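4-hydroxy-tetrahydrodipicolinate synthase (Methylacidiphilum fumariolicum SolV, PDB 6T3T) probably catalyses the condensation of pyruvate with aspartate beta-semialdehyde to 4-hydroxy-tetrahydrodipicolinate, a step of lysine biosynthesis, as a homotetramer built as a dimer of dimers. Local coordinates at residues 188-193 / 239-244; 209-214 / 291-296; 39-44 / 61-66; 27-32 / 68-73. All coordinates share one frame; numbering follows the deposited sequence.

Overall arrangement
Contacts 3 and 4, with centres about 9 Å apart, lie in the same early part of the eight-stranded TIM barrel, and each takes one of two neighbouring strands, 38-40 for contact 3 and 72-76 for contact 4. Contact 3 is buried and apolar except at its sulfate, whereas contact 4 lies at the surface and adds a salt bridge. Contacts 1 and 2 are both buried and meet where Leu240 packs on Phe211. Each sets an aliphatic group over a phenylalanine face, contact 1 beside strand 202-205 and contact 2 out at the C-terminal helix 276-295.

Contact 1 (188-193 / 239-244)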
loop_
_atom_site.group_PDB
_atom_site.type_symbol
_atom_site.label_atom_id
_atom_site.label_comp_id
_atom_site.label_asym_id
_atom_site.label_seq_id
_atom_site.Cartn_x
_atom_site.Cartn_y
_atom_site.Cartn_z
ATOM N N ASP A 188 -1.121 2.184 -19.883
ATOM C CA ASP A 188 -0.280 3.208 -19.254
ATOM C C ASP A 188 0.891 3.432 -20.190
ATOM O O ASP A 188 1.678 2.511 -20.411
ATOM C CB ASP A 188 0.180 2.757 -17.863
ATOM C CG ASP A 188 1.162 3.730 -17.192
ATOM O OD1 ASP A 188 1.527 4.789 -17.755
ATOM O OD2 ASP A 188 1.562 3.420 -16.056
ATOM N N ASP A 189 0.984 4.637 -20.768
ATOM C CA ASP A 189 1.968 4.878 -21.817
ATOM C C ASP A 189 3.384 4.572 -21.338
ATOM O O ASP A 189 4.208 4.046 -22.099
ATOM C CB ASP A 189 1.877 6.319 -22.311
ATOM C CG ASP A 189 0.729 6.547 -23.276
ATOM O OD1 ASP A 189 0.651 5.887 -24.331
ATOM O OD2 ASP A 189 -0.127 7.391 -22.950
ATOM N N ALA A 190 3.685 4.899 -20.074
ATOM C CA ALA A 190 5.032 4.720 -19.545
ATOM C C ALA A 190 5.414 3.255 -19.425
ATOM O O ALA A 190 6.598 2.944 -19.421
ATOM C CB ALA A 190 5.148 5.399 -18.173
ATOM N N LEU A 191 4.443 2.343 -19.366
ATOM C CA LEU A 191 4.724 0.922 -19.223
ATOM C C LEU A 191 4.531 0.148 -20.520
ATOM O O LEU A 191 4.704 -1.074 -20.515
ATOM C CB LEU A 191 3.829 0.325 -18.126
ATOM C CG LEU A 191 4.027 0.888 -16.716
ATOM C CD1 LEU A 191 3.035 0.262 -15.746
ATOM C CD2 LEU A 191 5.416 0.602 -16.263
ATOM N N THR A 192 4.168 0.827 -21.624
ATOM C CA THR A 192 3.904 0.135 -22.884
ATOM C C THR A 192 5.097 -0.720 -23.296
ATOM O O THR A 192 4.949 -1.923 -23.545
ATOM C CB THR A 192 3.560 1.135 -23.988
ATOM O OG1 THR A 192 2.292 1.708 -23.728
ATOM C CG2 THR A 192 3.539 0.493 -25.369
ATOM N N LEU A 193 6.300 -0.128 -23.333
ATOM C CA LEU A 193 7.451 -0.903 -23.796
ATOM C C LEU A 193 7.741 -2.119 -22.925
ATOM O O LEU A 193 7.948 -3.210 -23.483
ATOM C CB LEU A 193 8.688 -0.009 -23.921
ATOM C CG LEU A 193 9.946 -0.803 -24.287
ATOM C CD1 LEU A 193 9.828 -1.352 -25.693
ATOM C CD2 LEU A 193 11.178 0.088 -24.181
ATOM N N PRO A 239 9.659 11.339 -20.285
ATOM C CA PRO A 239 9.242 12.466 -19.433
ATOM C C PRO A 239 7.866 13.009 -19.783
ATOM O O PRO A 239 7.117 13.411 -18.877
ATOM C CB PRO A 239 10.346 13.500 -19.662
ATOM C CG PRO A 239 11.574 12.630 -19.953
ATOM C CD PRO A 239 11.002 11.575 -20.859
ATOM N N LEU A 240 7.491 12.997 -21.060
ATOM C CA LEU A 240 6.111 13.335 -21.405
ATOM C C LEU A 240 5.133 12.314 -20.819
ATOM O O LEU A 240 4.119 12.690 -20.224
ATOM C CB LEU A 240 5.940 13.451 -22.926
ATOM C CG LEU A 240 4.478 13.818 -23.295
ATOM C CD1 LEU A 240 4.158 15.266 -22.983
ATOM C CD2 LEU A 240 4.170 13.503 -24.745
ATOM N N PHE A 241 5.433 11.009 -20.970
ATOM C CA PHE A 241 4.568 9.977 -20.393
ATOM C C PHE A 241 4.317 10.226 -18.916
ATOM O O PHE A 241 3.196 10.030 -18.422
ATOM C CB PHE A 241 5.174 8.591 -20.555
ATOM C CG PHE A 241 5.185 8.078 -21.960
ATOM C CD1 PHE A 241 4.411 8.684 -22.958
ATOM C CD2 PHE A 241 5.971 6.988 -22.284
ATOM C CE1 PHE A 241 4.438 8.206 -24.275
ATOM C CE2 PHE A 241 6.015 6.496 -23.606
ATOM C CZ PHE A 241 5.233 7.103 -24.604
ATOM N N ARG A 242 5.377 10.602 -18.189
ATOM C CA ARG A 242 5.304 10.914 -16.766
ATOM C C ARG A 242 4.429 12.141 -16.500
ATOM O O ARG A 242 3.531 12.114 -15.648
ATOM C CB ARG A 242 6.738 11.126 -16.263
ATOM C CG ARG A 242 7.063 11.090 -14.797
ATOM C CD ARG A 242 8.472 11.752 -14.648
ATOM N NE ARG A 242 8.502 13.091 -15.278
ATOM C CZ ARG A 242 9.559 13.658 -15.874
ATOM N NH1 ARG A 242 9.435 14.864 -16.415
ATOM N NH2 ARG A 242 10.733 13.031 -15.941
ATOM N N ASP A 243 4.688 13.239 -17.204
ATOM C CA ASP A 243 3.971 14.471 -16.916
ATOM C C ASP A 243 2.533 14.476 -17.434
ATOM O O ASP A 243 1.739 15.307 -16.988
ATOM C CB ASP A 243 4.759 15.659 -17.461
ATOM C CG ASP A 243 5.936 15.972 -16.590
ATOM O OD1 ASP A 243 5.934 15.463 -15.449
ATOM O OD2 ASP A 243 6.859 16.691 -17.016
ATOM N N LEU A 244 2.158 13.557 -18.321
ATOM C CA LEU A 244 0.738 13.432 -18.651
ATOM C C LEU A 244 -0.069 12.827 -17.516
ATOM O O LEU A 244 -1.303 12.749 -17.637
ATOM C CB LEU A 244 0.562 12.586 -19.904
ATOM C CG LEU A 244 0.974 13.336 -21.177
ATOM C CD1 LEU A 244 0.792 12.418 -22.371
ATOM C CD2 LEU A 244 0.158 14.619 -21.336
HETATM O O HOH W 1 2.020 7.723 -18.798
#
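Asp189 and Ala190 pack against Phe241 where the loop after barrel strand 183-186 of this TIM barrel meets the end of helix 227-243. The Phe241 side chain can be followed outward. Phe241 CB lies 4.0 Å from Ala190 CB, a small apolar contact at the root of the ring. With CG anti to its own carbonyl carbon (chi1 -70°), the ring is directed under Asp189. CG and CD1 come next, and Phe241 CD1 is 3.5 Å from Asp189 CB, which sits over one ring face, displaced toward the rim. This is a CH-pi contact, with Asp189 CB 3.7 Å from the centroid of the Phe241 ring. On the other flank of the ring, CD2 and CE2 run beside the backbone of Asp189, and Phe241 CE2 is 3.4 Å from Asp189 O. At the tip, CZ has both Asp189 CB and Asp189 O at the limit of contact.

The carboxylate of Asp189 is occupied away from the ring: OD2 accepts from the backbone N of Val206 and Ala207, and OD1 is hydrogen-bonded to Ser205 OG. These three bonds fix the buried acid against the end of strand 202-205, so that its methylene is presented to the ring. The loop itself is shaped by an Asx turn, in which Ala190 N donates to Asp188 OD1 from above the carboxylate plane. A water links the two segments, giving one hydrogen to Asp188 OD1 at 3.2 Å and the other to Phe241 O at 2.6 Å.

Contact 2 (209-214 / 291-296)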
loop_
_atom_site.group_PDB
_atom_site.type_symbol
_atom_site.label_atom_id
_atom_site.label_comp_id
_atom_site.label_asym_id
_atom_site.label_seq_id
_atom_site.Cartn_x
_atom_site.Cartn_y
_atom_site.Cartn_z
ATOM N N ASN A 209 -2.721 11.161 -28.301
ATOM C CA ASN A 209 -3.534 12.348 -28.564
ATOM C C ASN A 209 -2.683 13.482 -29.098
ATOM O O ASN A 209 -3.134 14.285 -29.931
ATOM C CB ASN A 209 -4.211 12.824 -27.282
ATOM C CG ASN A 209 -5.502 12.124 -27.000
ATOM O OD1 ASN A 209 -6.514 12.354 -27.671
ATOM N ND2 ASN A 209 -5.489 11.255 -25.983
ATOM N N LEU A 210 -1.467 13.590 -28.575
ATOM C CA LEU A 210 -0.529 14.645 -28.892
ATOM C C LEU A 210 0.456 14.226 -29.961
ATOM O O LEU A 210 0.696 14.986 -30.905
ATOM C CB LEU A 210 0.240 15.052 -27.635
ATOM C CG LEU A 210 -0.513 15.801 -26.532
ATOM C CD1 LEU A 210 0.321 15.757 -25.252
ATOM C CD2 LEU A 210 -0.833 17.278 -26.939
ATOM N N PHE A 211 0.993 13.008 -29.842
ATOM C CA PHE A 211 2.060 12.508 -30.710
ATOM C C PHE A 211 1.656 11.139 -31.243
ATOM O O PHE A 211 2.250 10.114 -30.879
ATOM C CB PHE A 211 3.394 12.459 -29.963
ATOM C CG PHE A 211 3.841 13.797 -29.453
ATOM C CD1 PHE A 211 4.369 14.741 -30.323
ATOM C CD2 PHE A 211 3.709 14.123 -28.105
ATOM C CE1 PHE A 211 4.782 15.995 -29.864
ATOM C CE2 PHE A 211 4.098 15.393 -27.627
ATOM C CZ PHE A 211 4.652 16.330 -28.521
ATOM N N PRO A 212 0.643 11.093 -32.119
ATOM C CA PRO A 212 0.176 9.793 -32.645
ATOM C C PRO A 212 1.237 9.011 -33.406
ATOM O O PRO A 212 1.405 7.816 -33.168
ATOM C CB PRO A 212 -1.005 10.195 -33.559
ATOM C CG PRO A 212 -0.749 11.610 -33.918
ATOM C CD PRO A 212 -0.125 12.223 -32.676
ATOM N N ARG A 213 1.969 9.639 -34.316
ATOM C CA ARG A 213 2.968 8.875 -35.064
ATOM C C ARG A 213 4.092 8.331 -34.196
ATOM O O ARG A 213 4.436 7.148 -34.356
ATOM C CB ARG A 213 3.569 9.709 -36.193
ATOM C CG ARG A 213 3.097 9.386 -37.576
ATOM C CD ARG A 213 3.990 10.041 -38.624
ATOM N NE ARG A 213 4.146 9.188 -39.778
ATOM C CZ ARG A 213 3.457 9.359 -40.899
ATOM N NH1 ARG A 213 3.632 8.542 -41.911
ATOM N NH2 ARG A 213 2.594 10.356 -41.000
ATOM N N PRO A 214 4.737 9.118 -33.317
ATOM C CA PRO A 214 5.794 8.533 -32.468
ATOM C C PRO A 214 5.311 7.429 -31.528
ATOM O O PRO A 214 6.023 6.439 -31.326
ATOM C CB PRO A 214 6.326 9.759 -31.714
ATOM C CG PRO A 214 6.048 10.901 -32.627
ATOM C CD PRO A 214 4.666 10.578 -33.132
ATOM N N GLU A 291 11.341 18.938 -29.576
ATOM C CA GLU A 291 12.684 19.019 -30.130
ATOM C C GLU A 291 13.385 17.662 -30.076
ATOM O O GLU A 291 14.045 17.268 -31.043
ATOM C CB GLU A 291 13.499 20.119 -29.448
ATOM C CG GLU A 291 14.964 19.988 -29.794
ATOM C CD GLU A 291 15.237 20.151 -31.310
ATOM O OE1 GLU A 291 16.433 20.234 -31.681
ATOM O OE2 GLU A 291 14.274 20.243 -32.133
ATOM N N LYS A 292 13.233 16.913 -28.978
ATOM C CA LYS A 292 13.898 15.610 -28.909
ATOM C C LYS A 292 13.342 14.642 -29.959
ATOM O O LYS A 292 14.100 13.889 -30.584
ATOM C CB LYS A 292 13.746 15.011 -27.516
ATOM C CG LYS A 292 14.463 15.759 -26.365
ATOM C CD LYS A 292 14.017 15.134 -25.048
ATOM C CE LYS A 292 14.884 15.567 -23.852
ATOM N NZ LYS A 292 14.508 14.822 -22.590
ATOM N N LEU A 293 12.020 14.647 -30.167
ATOM C CA LEU A 293 11.412 13.822 -31.205
ATOM C C LEU A 293 11.940 14.186 -32.594
ATOM O O LEU A 293 12.130 13.305 -33.447
ATOM C CB LEU A 293 9.891 13.978 -31.166
ATOM C CG LEU A 293 9.204 13.159 -30.079
ATOM C CD1 LEU A 293 7.751 13.527 -29.972
ATOM C CD2 LEU A 293 9.363 11.671 -30.407
ATOM N N ALA A 294 12.175 15.482 -32.842
ATOM C CA ALA A 294 12.703 15.896 -34.137
ATOM C C ALA A 294 14.098 15.318 -34.364
ATOM O O ALA A 294 14.433 14.937 -35.486
ATOM C CB ALA A 294 12.715 17.422 -34.244
ATOM N N LYS A 295 14.876 15.140 -33.299
ATOM C CA LYS A 295 16.227 14.621 -33.432
ATOM C C LYS A 295 16.250 13.115 -33.650
ATOM O O LYS A 295 17.288 12.585 -34.068
ATOM C CB LYS A 295 17.052 14.960 -32.188
ATOM C CG LYS A 295 17.304 16.463 -32.033
ATOM C CD LYS A 295 17.775 16.838 -30.631
ATOM C CE LYS A 295 19.134 16.265 -30.282
ATOM N NZ LYS A 295 19.757 17.022 -29.157
ATOM N N VAL A 296 15.151 12.410 -33.369
ATOM C CA VAL A 296 15.093 10.977 -33.651
ATOM C C VAL A 296 13.993 10.724 -34.669
ATOM O O VAL A 296 13.345 9.671 -34.645
ATOM C CB VAL A 296 14.902 10.112 -32.385
ATOM C CG1 VAL A 296 16.145 10.198 -31.489
ATOM C CG2 VAL A 296 13.641 10.491 -31.619
#
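Two apolar contacts, both made by Leu293, join the start of helix 212-223, with the N-cap residue before it, to the last turns of helix 276-295. The first is of the CH-pi kind. Leu293 CD1 stands over one face of the Phe211 ring, 4.0 Å from the ring centroid and 25° off its normal, and is therefore shifted from the middle toward the rim. The shift favours one ring carbon: Phe211 CD1 is 3.6 Å from Leu293 CD1. Phe211 occupies the N-cap position of helix 212-223, and with its CG beside the backbone N (chi1 -60°) the ring reaches out to the leucine.

The second is aliphatic packing. The other methyl, Leu293 CD2, meets the pyrrolidine ring of Pro214 at CB, 3.8 Å away, the two side chains crossing at about a right angle. Helix 276-295 follows the eight strands of the TIM barrel in the chain, and this contact ties it to the helix next after strand 202-205. With only an alanine's CB in place of Leu293, a gap is likely to open between the segments, leaving the Phe211 face and the Pro214 ring without the methyls that cover them here.

Further apolar neighbours come from helix 227-243, where Leu240 packs on Phe211 and Leu237 on Leu293. Leu293 O is hydrogen-bonded to Trp300 NE1, and Pro214 also packs on Trp300.

Contact 3 (39-44 / 61-66). With SO4 (sulfate ion), chain E.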
loop_
_atom_site.group_PDB
_atom_site.type_symbol
_atom_site.label_atom_id
_atom_site.label_comp_id
_atom_site.label_asym_id
_atom_site.label_seq_id
_atom_site.Cartn_x
_atom_site.Cartn_y
_atom_site.Cartn_z
ATOM N N ILE A 39 -9.650 4.073 -32.294
ATOM C CA ILE A 39 -10.041 5.144 -31.385
ATOM C C ILE A 39 -10.875 4.549 -30.254
ATOM O O ILE A 39 -11.731 3.689 -30.487
ATOM C CB ILE A 39 -10.847 6.235 -32.140
ATOM C CG1 ILE A 39 -10.057 6.769 -33.345
ATOM C CG2 ILE A 39 -11.266 7.379 -31.200
ATOM C CD1 ILE A 39 -8.851 7.633 -32.980
ATOM N N VAL A 40 -10.634 5.011 -29.032
ATOM C CA VAL A 40 -11.495 4.714 -27.890
ATOM C C VAL A 40 -12.180 6.006 -27.462
ATOM O O VAL A 40 -11.598 6.798 -26.714
ATOM C CB VAL A 40 -10.703 4.115 -26.729
ATOM C CG1 VAL A 40 -11.597 3.987 -25.524
ATOM C CG2 VAL A 40 -10.128 2.790 -27.124
ATOM N N PRO A 41 -13.385 6.282 -27.931
ATOM C CA PRO A 41 -14.086 7.483 -27.480
ATOM C C PRO A 41 -14.753 7.240 -26.141
ATOM O O PRO A 41 -15.104 6.110 -25.802
ATOM C CB PRO A 41 -15.120 7.724 -28.586
ATOM C CG PRO A 41 -15.451 6.315 -29.067
ATOM C CD PRO A 41 -14.202 5.465 -28.849
ATOM N N VAL A 42 -14.918 8.330 -25.390
ATOM C CA VAL A 42 -15.655 8.418 -24.126
ATOM C C VAL A 42 -15.259 7.352 -23.108
ATOM O O VAL A 42 -16.122 6.710 -22.488
ATOM C CB VAL A 42 -17.186 8.411 -24.378
ATOM C CG1 VAL A 42 -17.543 9.525 -25.334
ATOM C CG2 VAL A 42 -17.716 7.075 -24.919
ATOM N N GLY A 43 -13.956 7.212 -22.881
ATOM C CA GLY A 43 -13.424 6.543 -21.705
ATOM C C GLY A 43 -13.117 7.561 -20.624
ATOM O O GLY A 43 -13.707 8.641 -20.590
ATOM N N THR A 44 -12.154 7.225 -19.747
ATOM C CA THR A 44 -11.718 8.168 -18.706
ATOM C C THR A 44 -11.152 9.437 -19.324
ATOM O O THR A 44 -11.451 10.561 -18.890
ATOM C CB THR A 44 -10.630 7.550 -17.815
ATOM O OG1 THR A 44 -10.859 6.154 -17.621
ATOM C CG2 THR A 44 -10.602 8.227 -16.485
ATOM N N ARG A 61 -21.412 8.516 -31.653
ATOM C CA ARG A 61 -21.970 8.624 -32.995
ATOM C C ARG A 61 -21.119 9.529 -33.872
ATOM O O ARG A 61 -20.859 9.206 -35.038
ATOM C CB ARG A 61 -23.412 9.131 -32.940
ATOM C CG ARG A 61 -24.178 8.920 -34.239
ATOM C CD ARG A 61 -25.661 8.924 -33.957
ATOM N NE ARG A 61 -25.931 9.824 -32.850
ATOM C CZ ARG A 61 -26.836 9.599 -31.900
ATOM N NH1 ARG A 61 -27.547 8.470 -31.901
ATOM N NH2 ARG A 61 -26.994 10.497 -30.931
ATOM N N LEU A 62 -20.716 10.690 -33.341
ATOM C CA LEU A 62 -19.888 11.611 -34.113
ATOM C C LEU A 62 -18.578 10.967 -34.517
ATOM O O LEU A 62 -18.124 11.131 -35.654
ATOM C CB LEU A 62 -19.588 12.858 -33.296
ATOM C CG LEU A 62 -20.710 13.864 -33.222
ATOM C CD1 LEU A 62 -20.440 14.791 -32.039
ATOM C CD2 LEU A 62 -20.802 14.621 -34.542
ATOM N N THR A 63 -17.947 10.252 -33.580
ATOM C CA THR A 63 -16.711 9.545 -33.876
ATOM C C THR A 63 -16.924 8.544 -35.008
ATOM O O THR A 63 -16.137 8.497 -35.952
ATOM C CB THR A 63 -16.177 8.855 -32.615
ATOM O OG1 THR A 63 -15.970 9.828 -31.577
ATOM C CG2 THR A 63 -14.862 8.132 -32.909
ATOM N N ALA A 64 -18.006 7.757 -34.943
ATOM C CA ALA A 64 -18.277 6.802 -36.015
ATOM C C ALA A 64 -18.523 7.521 -37.321
ATOM O O ALA A 64 -17.996 7.120 -38.362
ATOM C CB ALA A 64 -19.465 5.897 -35.682
ATOM N N GLU A 65 -19.318 8.597 -37.290
ATOM C CA GLU A 65 -19.608 9.315 -38.524
ATOM C C GLU A 65 -18.351 9.909 -39.136
ATOM O O GLU A 65 -18.126 9.758 -40.341
ATOM C CB GLU A 65 -20.620 10.419 -38.273
ATOM C CG GLU A 65 -22.008 9.882 -38.193
ATOM C CD GLU A 65 -22.917 10.844 -37.508
ATOM O OE1 GLU A 65 -24.046 10.436 -37.180
ATOM O OE2 GLU A 65 -22.504 12.007 -37.314
ATOM N N ILE A 66 -17.499 10.541 -38.310
ATOM C CA ILE A 66 -16.281 11.177 -38.826
ATOM C C ILE A 66 -15.311 10.133 -39.356
ATOM O O ILE A 66 -14.816 10.249 -40.479
ATOM C CB ILE A 66 -15.614 12.049 -37.744
ATOM C CG1 ILE A 66 -16.431 13.321 -37.490
ATOM C CG2 ILE A 66 -14.186 12.403 -38.138
ATOM C CD1 ILE A 66 -16.420 13.746 -36.006
HETATM S S SO4 E . -9.502 5.611 -20.946
HETATM O O1 SO4 E . -9.730 6.954 -21.489
HETATM O O2 SO4 E . -9.788 4.564 -21.916
HETATM O O3 SO4 E . -10.437 5.361 -19.855
HETATM O O4 SO4 E . -8.107 5.534 -20.536
#
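Thr63 and Ile39 meet through methyl groups that their first torsions bring together. In Thr63 (chi1 -58°) CG2 lies opposite the backbone N and OG1 beside it; in Ile39 CG1 lies beside the backbone N (chi1 -55°), which sets CG2 anti to it. The CG2 methyls of Thr63 and Ile39 are 4.1 Å apart and the side chains approach at a slant. The hydroxyl side of Thr63 meets Pro41, two residues on in the strand segment: Thr63 OG1 lies 3.8 Å from Pro41 CB, a van der Waals contact, while its hydrogen bond is made with Leu59 O one turn back in the helix. The polar atom is thereby satisfied within helix 53-67, although it is buried against apolar carbon.

This is the helix-strand interface of a beta-alpha-beta unit of the TIM barrel, strand 38-40, helix 53-67 and strand 72-76. Ile73 from the last of these strands adds to the packing by touching both Pro41 and Thr63.

Beyond Pro41 the chain turns from the wall toward the pocket at the C-terminal end of the strand, where a sulfate, probably from the crystallisation liquor, is bound. Thr44 N and OG1 both donate to sulfate O3, at distances too short to be trusted in detail, and Thr45 N is hydrogen-bonded to the same ion. Thr44 is predicted to belong to the proton relay, consistent with the hydrogen bond between its OG1 and the OH of Tyr107 of a neighbouring subunit.

Contact 4 (27-32 / 68-73); sequences LLEHQI and EKRIKI
A surface contact of mixed character, part salt bridge and part apolar packing, joins the last turns of helix 21-32 to the loop that leads into strand 72-76. The salt bridge is end-on and two-pronged: each terminal nitrogen of Arg70 takes one oxygen of Glu29. Arg70 NH2 donates to Glu29 OE2 at 2.9 Å along an almost straight line (175°) and within the guanidinium plane, whereas Arg70 NH1 reaches Glu29 OE1 at 3.1 Å through a more bent bond. The two planes are twisted 48° apart, so the pair is not coplanar. Glu29 arrives there by a bend at chi2 (-64°), although the side chain leaves the helix pointing away from the loop.

Arg70 is also held from its own side, NH2 by Ile66 O and NE by Val67 O at the end of helix 53-67. Ile32 lies beneath: its CD1 covers the centre of one guanidinium face, 3.4 Å from Arg70 NH2. With an alanine in place of Glu29 the carboxylate is gone, and the Arg70 guanidinium, still hydrogen-bonded to Ile66 O and Val67 O, would probably be freer to turn, its charge no longer countered here.

Farther in, Ile32 CG1 packs on Ile71 CD1 at 3.7 Å, and Ile71 continues the apolar layer onto Ile39 of strand 38-40. Such an aliphatic layer between an outer helix and the strand wall, with a charged pair on its outer side, belongs here to the helical shell of a TIM barrel.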
loop_
_atom_site.group_PDB
_atom_site.type_symbol
_atom_site.label_atom_id
_atom_site.label_comp_id
_atom_site.label_asym_id
_atom_site.label_seq_id
_atom_site.Cartn_x
_atom_site.Cartn_y
_atom_site.Cartn_z
ATOM N N LEU A 27 -9.143 16.529 -34.508
ATOM C CA LEU A 27 -8.362 15.561 -33.739
ATOM C C LEU A 27 -8.443 14.174 -34.366
ATOM O O LEU A 27 -7.431 13.462 -34.464
ATOM C CB LEU A 27 -8.824 15.567 -32.280
ATOM C CG LEU A 27 -8.265 14.611 -31.228
ATOM C CD1 LEU A 27 -6.972 15.107 -30.535
ATOM C CD2 LEU A 27 -9.354 14.365 -30.192
ATOM N N LEU A 28 -9.647 13.774 -34.802
ATOM C CA LEU A 28 -9.816 12.457 -35.400
ATOM C C LEU A 28 -9.029 12.338 -36.702
ATOM O O LEU A 28 -8.380 11.320 -36.946
ATOM C CB LEU A 28 -11.305 12.177 -35.600
ATOM C CG LEU A 28 -12.008 11.854 -34.286
ATOM C CD1 LEU A 28 -13.529 11.744 -34.454
ATOM C CD2 LEU A 28 -11.428 10.566 -33.747
ATOM N N GLU A 29 -9.059 13.375 -37.541
ATOM C CA GLU A 29 -8.283 13.344 -38.779
ATOM C C GLU A 29 -6.788 13.255 -38.499
ATOM O O GLU A 29 -6.063 12.547 -39.201
ATOM C CB GLU A 29 -8.592 14.565 -39.635
ATOM C CG GLU A 29 -10.041 14.612 -40.144
ATOM C CD GLU A 29 -10.409 13.455 -41.097
ATOM O OE1 GLU A 29 -9.506 12.778 -41.652
ATOM O OE2 GLU A 29 -11.623 13.242 -41.318
ATOM N N HIS A 30 -6.299 13.996 -37.503
ATOM C CA HIS A 30 -4.875 13.919 -37.174
ATOM C C HIS A 30 -4.496 12.501 -36.749
ATOM O O HIS A 30 -3.404 12.023 -37.078
ATOM C CB HIS A 30 -4.526 14.957 -36.089
ATOM C CG HIS A 30 -3.049 15.205 -35.930
ATOM N ND1 HIS A 30 -2.237 15.607 -36.975
ATOM C CD2 HIS A 30 -2.238 15.116 -34.842
ATOM C CE1 HIS A 30 -0.995 15.741 -36.542
ATOM N NE2 HIS A 30 -0.966 15.439 -35.256
ATOM N N GLN A 31 -5.403 11.799 -36.043
ATOM C CA GLN A 31 -5.138 10.408 -35.676
ATOM C C GLN A 31 -5.041 9.522 -36.923
ATOM O O GLN A 31 -4.068 8.778 -37.092
ATOM C CB GLN A 31 -6.218 9.874 -34.723
ATOM C CG GLN A 31 -6.327 10.598 -33.336
ATOM C CD GLN A 31 -5.018 10.548 -32.559
ATOM O OE1 GLN A 31 -4.514 9.468 -32.240
ATOM N NE2 GLN A 31 -4.420 11.710 -32.333
ATOM N N ILE A 32 -6.042 9.602 -37.807
ATOM C CA ILE A 32 -6.096 8.757 -39.004
ATOM C C ILE A 32 -4.873 8.979 -39.888
ATOM O O ILE A 32 -4.407 8.062 -40.574
ATOM C CB ILE A 32 -7.392 9.045 -39.790
ATOM C CG1 ILE A 32 -8.614 8.605 -38.995
ATOM C CG2 ILE A 32 -7.341 8.406 -41.195
ATOM C CD1 ILE A 32 -9.903 9.219 -39.501
ATOM N N GLU A 68 -15.833 7.061 -40.309
ATOM C CA GLU A 68 -16.375 6.329 -41.468
ATOM C C GLU A 68 -15.555 5.080 -41.795
ATOM O O GLU A 68 -15.167 4.839 -42.948
ATOM C CB GLU A 68 -16.457 7.248 -42.703
ATOM C CG GLU A 68 -17.495 6.847 -43.797
ATOM C CD GLU A 68 -17.626 7.888 -44.921
ATOM O OE1 GLU A 68 -17.945 7.544 -46.088
ATOM O OE2 GLU A 68 -17.376 9.074 -44.645
ATOM N N LYS A 69 -15.306 4.282 -40.757
ATOM C CA LYS A 69 -14.700 2.956 -40.823
ATOM C C LYS A 69 -13.253 2.951 -41.308
ATOM O O LYS A 69 -12.714 1.883 -41.588
ATOM C CB LYS A 69 -15.542 2.010 -41.692
ATOM C CG LYS A 69 -16.935 1.775 -41.124
ATOM C CD LYS A 69 -16.999 0.442 -40.402
ATOM C CE LYS A 69 -17.519 -0.656 -41.347
ATOM N NZ LYS A 69 -17.638 -1.966 -40.627
ATOM N N ARG A 70 -12.596 4.103 -41.421
ATOM C CA ARG A 70 -11.210 4.081 -41.886
ATOM C C ARG A 70 -10.293 3.412 -40.866
ATOM O O ARG A 70 -9.360 2.702 -41.244
ATOM C CB ARG A 70 -10.730 5.492 -42.186
ATOM C CG ARG A 70 -11.397 6.099 -43.393
ATOM C CD ARG A 70 -11.015 7.559 -43.559
ATOM N NE ARG A 70 -11.777 8.418 -42.655
ATOM C CZ ARG A 70 -11.552 9.724 -42.519
ATOM N NH1 ARG A 70 -10.597 10.308 -43.212
ATOM N NH2 ARG A 70 -12.279 10.441 -41.682
ATOM N N ILE A 71 -10.554 3.611 -39.575
ATOM C CA ILE A 71 -9.859 2.904 -38.506
ATOM C C ILE A 71 -10.911 2.416 -37.501
ATOM O O ILE A 71 -12.082 2.814 -37.544
ATOM C CB ILE A 71 -8.778 3.790 -37.833
ATOM C CG1 ILE A 71 -9.389 5.036 -37.186
ATOM C CG2 ILE A 71 -7.708 4.228 -38.823
ATOM C CD1 ILE A 71 -8.334 5.974 -36.472
ATOM N N LYS A 72 -10.476 1.572 -36.563
ATOM C CA LYS A 72 -11.416 0.910 -35.662
ATOM C C LYS A 72 -11.880 1.835 -34.548
ATOM O O LYS A 72 -11.181 2.765 -34.141
ATOM C CB LYS A 72 -10.791 -0.327 -35.034
ATOM C CG LYS A 72 -10.171 -1.260 -36.029
ATOM C CD LYS A 72 -11.232 -2.150 -36.635
ATOM C CE LYS A 72 -10.645 -3.089 -37.660
ATOM N NZ LYS A 72 -11.732 -3.819 -38.382
ATOM N N ILE A 73 -13.064 1.548 -34.028
ATOM C CA ILE A 73 -13.591 2.243 -32.865
ATOM C C ILE A 73 -13.988 1.207 -31.824
ATOM O O ILE A 73 -14.804 0.315 -32.109
ATOM C CB ILE A 73 -14.798 3.124 -33.203
ATOM C CG1 ILE A 73 -14.421 4.154 -34.270
ATOM C CG2 ILE A 73 -15.298 3.797 -31.938
ATOM C CD1 ILE A 73 -15.610 4.981 -34.719
#